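Local structure of putative modification methylase (Thermus thermophilus, 2ZIG) at residues P37-H42 with L87-R92; E82-L87 with R174-Y179; R92-V97 with I170-K175. The protein probably methylates cytosine at N4 in specific DNA sequences, using S-adenosyl-L-methionine as methyl donor. All blocks are in the same frame, centred on the assembly; numbering follows the deposited sequence.

Interaction 1 (P37-H42 with L87-R92)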
# COMPACT_ATOMS: atom_id res chain seq x y z
N PRO B 37 -21.94 -13.63 18.49
CA PRO B 37 -21.31 -13.32 19.78
C PRO B 37 -19.89 -12.77 19.63
O PRO B 37 -19.15 -13.19 18.74
CB PRO B 37 -21.34 -14.66 20.51
CG PRO B 37 -21.22 -15.64 19.38
CD PRO B 37 -22.14 -15.08 18.34
N GLU B 38 -19.53 -11.85 20.51
CA GLU B 38 -18.21 -11.23 20.48
C GLU B 38 -17.10 -12.24 20.73
O GLU B 38 -17.31 -13.28 21.34
CB GLU B 38 -18.13 -10.13 21.53
CG GLU B 38 -16.74 -9.52 21.68
CD GLU B 38 -16.65 -8.54 22.84
OE1 GLU B 38 -17.04 -8.92 23.97
OE2 GLU B 38 -16.19 -7.40 22.63
N ALA B 39 -15.90 -11.91 20.25
CA ALA B 39 -14.73 -12.75 20.40
C ALA B 39 -14.99 -14.21 20.05
O ALA B 39 -14.53 -15.11 20.75
CB ALA B 39 -14.20 -12.65 21.82
N SER B 40 -15.72 -14.45 18.97
CA SER B 40 -16.02 -15.80 18.53
C SER B 40 -15.35 -16.17 17.21
O SER B 40 -15.48 -17.31 16.75
CB SER B 40 -17.54 -15.99 18.39
OG SER B 40 -18.08 -15.12 17.41
N VAL B 41 -14.64 -15.23 16.60
CA VAL B 41 -13.97 -15.48 15.32
C VAL B 41 -12.46 -15.31 15.43
O VAL B 41 -11.97 -14.36 16.04
CB VAL B 41 -14.51 -14.53 14.22
CG1 VAL B 41 -13.68 -14.68 12.95
CG2 VAL B 41 -15.96 -14.86 13.94
N HIS B 42 -11.72 -16.24 14.83
CA HIS B 42 -10.26 -16.21 14.91
C HIS B 42 -9.55 -15.51 13.76
O HIS B 42 -8.52 -14.87 13.97
CB HIS B 42 -9.74 -17.65 15.01
CG HIS B 42 -10.40 -18.43 16.11
ND1 HIS B 42 -10.20 -18.15 17.44
CD2 HIS B 42 -11.30 -19.44 16.06
CE1 HIS B 42 -10.95 -18.95 18.17
NE2 HIS B 42 -11.63 -19.75 17.36
N LEU B 87 -13.79 -10.73 16.26
CA LEU B 87 -12.42 -11.24 16.37
C LEU B 87 -12.00 -11.47 17.82
O LEU B 87 -12.34 -10.68 18.71
CB LEU B 87 -11.48 -10.25 15.69
CG LEU B 87 -10.46 -10.69 14.64
CD1 LEU B 87 -11.10 -11.58 13.59
CD2 LEU B 87 -9.85 -9.44 14.01
N VAL B 88 -11.26 -12.55 18.06
CA VAL B 88 -10.76 -12.83 19.40
C VAL B 88 -9.48 -12.02 19.50
O VAL B 88 -8.78 -11.83 18.50
CB VAL B 88 -10.41 -14.32 19.59
CG1 VAL B 88 -11.64 -15.18 19.35
CG2 VAL B 88 -9.28 -14.73 18.66
N PRO B 89 -9.15 -11.51 20.70
CA PRO B 89 -7.92 -10.73 20.83
C PRO B 89 -6.75 -11.45 20.19
O PRO B 89 -6.53 -12.63 20.45
CB PRO B 89 -7.76 -10.60 22.34
CG PRO B 89 -9.20 -10.49 22.79
CD PRO B 89 -9.88 -11.58 21.97
N GLY B 90 -6.00 -10.75 19.34
CA GLY B 90 -4.87 -11.36 18.68
C GLY B 90 -5.22 -11.88 17.30
O GLY B 90 -4.34 -12.12 16.48
N GLY B 91 -6.51 -12.05 17.04
CA GLY B 91 -6.96 -12.52 15.74
C GLY B 91 -6.80 -11.38 14.74
O GLY B 91 -6.54 -10.25 15.13
N ARG B 92 -6.97 -11.66 13.46
CA ARG B 92 -6.79 -10.60 12.48
C ARG B 92 -7.77 -10.60 11.33
O ARG B 92 -8.40 -11.61 11.01
CB ARG B 92 -5.36 -10.62 11.93
CG ARG B 92 -4.99 -11.86 11.12
CD ARG B 92 -3.57 -11.77 10.57
NE ARG B 92 -2.57 -11.80 11.65
CZ ARG B 92 -1.28 -11.51 11.49
NH1 ARG B 92 -0.81 -11.17 10.30
NH2 ARG B 92 -0.47 -11.58 12.53
O HOH W 1 -5.80 -14.69 13.14
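The imidazole of H42 and the isopropyl group of V88 meet across this contact. The approach is oblique, over neither a face nor an edge of the ring. V88 CG2 comes to 3.7 Å from H42 ND1, with CG1 almost as near. V88 CG1 stands anti to the carbonyl carbon (chi1 -59°) and lies 3.2 Å from the carbonyl oxygen of A39, a snug fit. The one direct hydrogen bond between the segments runs from V88 N to V41 O, 2.8 Å. The same V41 oxygen also receives the CA-H of L87, with CA at 3.2 Å, so two donors share it. On the face of the sheet that V41 and L87 share, V41 CG1 packs on L87 CD1 at 4.1 Å. A water bonded to H42 O makes a weak second bond to R92 N. A type II turn from V88 to G91 redirects the chain. G91 has no side chain, and its CA packs directly against H42 O at 3.3 Å, on the side where a CB would point. V41, at the start of strand 41-46, forms a parallel bridge with L87 of the short strand 87-88. After the turn comes strand 91-97, the neighbour of 41-46. Helix 66-86 links the two in the beta-alpha-beta crossover of a Rossmann-like methyltransferase fold.

Interaction 2 (E82-L87 with R174-Y179)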
# COMPACT_ATOMS: atom_id res chain seq x y z
N GLU B 82 -17.88 -4.63 13.16
CA GLU B 82 -18.37 -5.90 13.67
C GLU B 82 -17.25 -6.92 13.70
O GLU B 82 -17.13 -7.70 14.65
CB GLU B 82 -19.53 -6.43 12.81
CG GLU B 82 -20.85 -5.70 13.01
CD GLU B 82 -21.23 -5.59 14.47
OE1 GLU B 82 -21.23 -6.62 15.17
OE2 GLU B 82 -21.53 -4.47 14.93
N VAL B 83 -16.42 -6.93 12.65
CA VAL B 83 -15.31 -7.87 12.59
C VAL B 83 -14.41 -7.67 13.80
O VAL B 83 -13.99 -8.63 14.44
CB VAL B 83 -14.45 -7.66 11.31
CG1 VAL B 83 -13.11 -8.41 11.45
CG2 VAL B 83 -15.21 -8.16 10.09
N PHE B 84 -14.14 -6.41 14.14
CA PHE B 84 -13.28 -6.12 15.28
C PHE B 84 -13.88 -6.69 16.57
O PHE B 84 -13.15 -7.12 17.47
CB PHE B 84 -13.07 -4.62 15.41
CG PHE B 84 -12.16 -4.23 16.54
CD1 PHE B 84 -12.67 -4.02 17.82
CD2 PHE B 84 -10.80 -4.08 16.33
CE1 PHE B 84 -11.82 -3.67 18.88
CE2 PHE B 84 -9.95 -3.74 17.39
CZ PHE B 84 -10.47 -3.54 18.66
N ARG B 85 -15.20 -6.68 16.64
CA ARG B 85 -15.89 -7.17 17.82
C ARG B 85 -15.94 -8.70 17.84
O ARG B 85 -15.81 -9.33 18.89
CB ARG B 85 -17.31 -6.59 17.84
CG ARG B 85 -17.93 -6.52 19.21
CD ARG B 85 -19.02 -7.54 19.34
NE ARG B 85 -19.97 -7.45 18.24
CZ ARG B 85 -20.96 -8.32 18.05
NH1 ARG B 85 -21.12 -9.33 18.90
NH2 ARG B 85 -21.77 -8.20 17.01
N LEU B 86 -16.13 -9.30 16.67
CA LEU B 86 -16.19 -10.75 16.54
C LEU B 86 -14.82 -11.40 16.74
O LEU B 86 -14.70 -12.48 17.32
CB LEU B 86 -16.73 -11.12 15.16
CG LEU B 86 -18.24 -11.19 14.90
CD1 LEU B 86 -18.97 -10.12 15.68
CD2 LEU B 86 -18.49 -11.05 13.41
N LEU B 87 -13.79 -10.73 16.26
CA LEU B 87 -12.42 -11.24 16.37
C LEU B 87 -12.00 -11.47 17.82
O LEU B 87 -12.34 -10.68 18.71
CB LEU B 87 -11.48 -10.25 15.69
CG LEU B 87 -10.46 -10.69 14.64
CD1 LEU B 87 -11.10 -11.58 13.59
CD2 LEU B 87 -9.85 -9.44 14.01
N ARG B 174 -4.70 -6.48 12.83
CA ARG B 174 -4.81 -7.29 14.03
C ARG B 174 -5.55 -6.62 15.18
O ARG B 174 -5.37 -5.44 15.44
CB ARG B 174 -3.41 -7.70 14.51
CG ARG B 174 -3.40 -8.67 15.68
CD ARG B 174 -2.02 -9.29 15.87
NE ARG B 174 -1.01 -8.29 16.23
CZ ARG B 174 0.30 -8.53 16.28
NH1 ARG B 174 1.14 -7.57 16.61
NH2 ARG B 174 0.77 -9.74 15.98
N LYS B 175 -6.40 -7.40 15.85
CA LYS B 175 -7.14 -6.90 16.99
C LYS B 175 -6.24 -7.09 18.20
O LYS B 175 -5.92 -8.22 18.57
CB LYS B 175 -8.43 -7.68 17.21
CG LYS B 175 -9.16 -7.27 18.50
CD LYS B 175 -10.44 -8.06 18.71
CE LYS B 175 -11.15 -7.59 19.97
NZ LYS B 175 -12.43 -8.32 20.18
N PRO B 176 -5.80 -5.99 18.82
CA PRO B 176 -4.92 -6.10 19.99
C PRO B 176 -5.64 -6.78 21.14
O PRO B 176 -6.80 -7.18 21.01
CB PRO B 176 -4.59 -4.64 20.29
CG PRO B 176 -5.84 -3.94 19.92
CD PRO B 176 -6.20 -4.59 18.60
N GLY B 177 -4.96 -6.94 22.27
CA GLY B 177 -5.59 -7.56 23.42
C GLY B 177 -4.85 -8.77 23.96
O GLY B 177 -5.29 -9.38 24.94
N GLY B 178 -3.73 -9.11 23.34
CA GLY B 178 -2.97 -10.26 23.81
C GLY B 178 -2.81 -11.29 22.72
O GLY B 178 -3.53 -11.29 21.73
N TYR B 179 -1.85 -12.19 22.92
CA TYR B 179 -1.57 -13.23 21.95
C TYR B 179 -2.62 -14.34 21.91
O TYR B 179 -3.63 -14.28 22.60
CB TYR B 179 -0.20 -13.85 22.22
CG TYR B 179 0.93 -12.84 22.23
CD1 TYR B 179 1.03 -11.89 23.26
CD2 TYR B 179 1.90 -12.83 21.23
CE1 TYR B 179 2.07 -10.97 23.28
CE2 TYR B 179 2.95 -11.91 21.25
CZ TYR B 179 3.03 -10.98 22.28
OH TYR B 179 4.07 -10.08 22.30
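F84 is the first residue of 82-87 to touch the other segment, and it does so with both its ring and its carbonyl. Its side chain extends with CG anti to the backbone N (chi1 -178°), which brings the ring alongside the loop after strand 167-174. K175 CG lies over one face of this ring, offset toward the rim. It is 4.1 Å from the centroid, a CH-pi contact, and the two side chains cross at about a right angle. P176 CD adds an oblique contact, 4.0 Å from F84 CE2. F128 packs edge-to-face with the F84 ring. The carbonyl of F84 accepts a hydrogen bond from K175 NZ, 3.1 Å long and in the carbonyl plane. The NZ is too far from the ring for more than a weak cation-pi attraction.

Residues 82-86 form the last turn of helix 66-86. The loop after strand 167-174 folds back over the C-terminal end of this crossover helix. The R85 side chain sets off away from 174-179. Its guanidinium pairs with E82 and donates to F36 O, while L86 CD1 sits over one of its faces.

At L87 the chain leaves helical geometry, and its carbonyl takes the second bond from K175 NZ. This bond is 2.8 Å long, with the donor tilted 20° from the carbonyl plane. The ammonium thus grips two carbonyls at the C-terminal end of the helix, where the helix dipole would probably stabilise its positive charge. The K175 chain is fully extended, and this lets it run past L87 in the opposite direction. K175 CD reaches 3.9 Å from L87 CB, and K175 CB lies equally near L87 CD2. P176 also packs against R109 of the second subunit.

Interaction 3 (R92-V97 with I170-K175)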
# COMPACT_ATOMS: atom_id res chain seq x y z
N ARG B 92 -6.97 -11.66 13.46
CA ARG B 92 -6.79 -10.60 12.48
C ARG B 92 -7.77 -10.60 11.33
O ARG B 92 -8.40 -11.61 11.01
CB ARG B 92 -5.36 -10.62 11.93
CG ARG B 92 -4.99 -11.86 11.12
CD ARG B 92 -3.57 -11.77 10.57
NE ARG B 92 -2.57 -11.80 11.65
CZ ARG B 92 -1.28 -11.51 11.49
NH1 ARG B 92 -0.81 -11.17 10.30
NH2 ARG B 92 -0.47 -11.58 12.53
N LEU B 93 -7.91 -9.42 10.73
CA LEU B 93 -8.76 -9.23 9.57
C LEU B 93 -7.80 -9.06 8.38
O LEU B 93 -7.00 -8.12 8.34
CB LEU B 93 -9.62 -7.98 9.76
CG LEU B 93 -10.19 -7.27 8.54
CD1 LEU B 93 -11.30 -8.09 7.89
CD2 LEU B 93 -10.71 -5.92 8.97
N VAL B 94 -7.87 -9.99 7.44
CA VAL B 94 -7.01 -9.94 6.25
C VAL B 94 -7.89 -9.50 5.09
O VAL B 94 -8.92 -10.12 4.82
CB VAL B 94 -6.42 -11.34 5.93
CG1 VAL B 94 -5.44 -11.24 4.77
CG2 VAL B 94 -5.70 -11.88 7.15
N ILE B 95 -7.49 -8.44 4.40
CA ILE B 95 -8.28 -7.91 3.29
C ILE B 95 -7.50 -7.87 1.98
O ILE B 95 -6.49 -7.17 1.86
CB ILE B 95 -8.79 -6.50 3.62
CG1 ILE B 95 -9.51 -6.51 4.98
CG2 ILE B 95 -9.75 -6.03 2.55
CD1 ILE B 95 -9.90 -5.14 5.51
N VAL B 96 -7.96 -8.64 1.00
CA VAL B 96 -7.31 -8.69 -0.31
C VAL B 96 -7.98 -7.60 -1.15
O VAL B 96 -9.14 -7.72 -1.53
CB VAL B 96 -7.50 -10.06 -0.97
CG1 VAL B 96 -6.81 -10.10 -2.32
CG2 VAL B 96 -6.95 -11.15 -0.04
N VAL B 97 -7.22 -6.53 -1.41
CA VAL B 97 -7.73 -5.38 -2.15
C VAL B 97 -6.84 -4.93 -3.29
O VAL B 97 -5.64 -4.77 -3.11
CB VAL B 97 -7.84 -4.12 -1.25
CG1 VAL B 97 -8.96 -3.25 -1.73
CG2 VAL B 97 -7.99 -4.49 0.19
N ILE B 170 -2.56 -7.23 0.30
CA ILE B 170 -3.17 -8.10 1.29
C ILE B 170 -2.93 -7.42 2.61
O ILE B 170 -1.87 -7.55 3.21
CB ILE B 170 -2.55 -9.51 1.29
CG1 ILE B 170 -2.77 -10.16 -0.08
CG2 ILE B 170 -3.21 -10.38 2.37
CD1 ILE B 170 -2.13 -11.54 -0.22
N LEU B 171 -3.93 -6.65 3.04
CA LEU B 171 -3.88 -5.89 4.29
C LEU B 171 -4.01 -6.80 5.50
O LEU B 171 -4.79 -7.74 5.50
CB LEU B 171 -4.99 -4.85 4.29
CG LEU B 171 -4.98 -3.93 3.06
CD1 LEU B 171 -6.18 -2.99 3.10
CD2 LEU B 171 -3.69 -3.15 3.03
N MET B 172 -3.24 -6.50 6.53
CA MET B 172 -3.25 -7.28 7.76
C MET B 172 -3.61 -6.35 8.92
O MET B 172 -2.84 -5.46 9.28
CB MET B 172 -1.87 -7.90 8.00
CG MET B 172 -1.34 -8.69 6.81
SD MET B 172 -1.91 -10.38 6.79
CE MET B 172 -0.88 -11.08 5.50
N GLN B 173 -4.79 -6.57 9.49
CA GLN B 173 -5.27 -5.75 10.59
C GLN B 173 -5.53 -6.63 11.80
O GLN B 173 -6.47 -7.43 11.80
CB GLN B 173 -6.53 -5.01 10.17
CG GLN B 173 -6.31 -4.12 8.96
CD GLN B 173 -5.28 -3.05 9.22
OE1 GLN B 173 -4.27 -2.94 8.51
NE2 GLN B 173 -5.52 -2.24 10.25
N ARG B 174 -4.70 -6.48 12.83
CA ARG B 174 -4.81 -7.29 14.03
C ARG B 174 -5.55 -6.62 15.18
O ARG B 174 -5.37 -5.44 15.44
CB ARG B 174 -3.41 -7.70 14.51
CG ARG B 174 -3.40 -8.67 15.68
CD ARG B 174 -2.02 -9.29 15.87
NE ARG B 174 -1.01 -8.29 16.23
CZ ARG B 174 0.30 -8.53 16.28
NH1 ARG B 174 1.14 -7.57 16.61
NH2 ARG B 174 0.77 -9.74 15.98
N LYS B 175 -6.40 -7.40 15.85
CA LYS B 175 -7.14 -6.90 16.99
C LYS B 175 -6.24 -7.09 18.20
O LYS B 175 -5.92 -8.22 18.57
CB LYS B 175 -8.43 -7.68 17.21
CG LYS B 175 -9.16 -7.27 18.50
CD LYS B 175 -10.44 -8.06 18.71
CE LYS B 175 -11.15 -7.59 19.97
NZ LYS B 175 -12.43 -8.32 20.18
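L93 pairs with Q173 and I95 with L171, each through two backbone hydrogen bonds. They join the antiparallel strands 92-97 and 170-174. Strand 167-174 lies between 91-97 and 129-137, in the mixed sheet of a Rossmann-like S-adenosylmethionine-dependent methyltransferase. The straightest bond is L93 N to Q173 O, 2.7 Å at 174°. Between these pairs V94 CA lies 3.2 Å from L171 O, in a CA-H...O contact.

R92, V94, V96, I170, M172 and R174 share one face of the sheet. V94 CG1 presses on I170 CG2 at 3.4 Å, tighter than usual for two methyls. V94 CG2 lies beside M172 SD, and the two side chains point the same way. The same sulfur sits at the edge of the R92 guanidinium, in its plane, 3.8 Å from NH1. The guanidinium of R174 stands nearly perpendicular to that of R92, with the two NH2 atoms 4.1 Å apart. The like charges probably repel. R174 NH1 also makes a weak hydrogen bond to H110 O of the second subunit.

Helix 222-232 packs over V94 and V96. On the face of L93, I95, L171 and Q173, L171 CD1 meets V97 CG2 at 3.7 Å, and helix 115-125 lies against both residues. A bend at chi2 (-61°) leads the end of Q173 away from strand 92-97, where its OE1 accepts a hydrogen bond from N130 ND2.

Interactions 1 and 2 have centres about 5 Å apart, and both lie at the end of the sheet where strand 91-97 begins. The centre of interaction 3 is about 13 Å from that of the first and about 11 Å from that of the second, nearer the centre of the chain. L87 belongs to interactions 1 and 2, R92 to 1 and 3, and R174 and K175 to 2 and 3. G90 N also bonds to K175 O, at 2.6 Å, which joins the turn to the loop. Interactions 1 and 2 alternate along the chain, while 1 closes before 3 opens. Together they join strands 41-46, 91-97 and 167-174 of the sheet to the C-terminal end of helix 66-86.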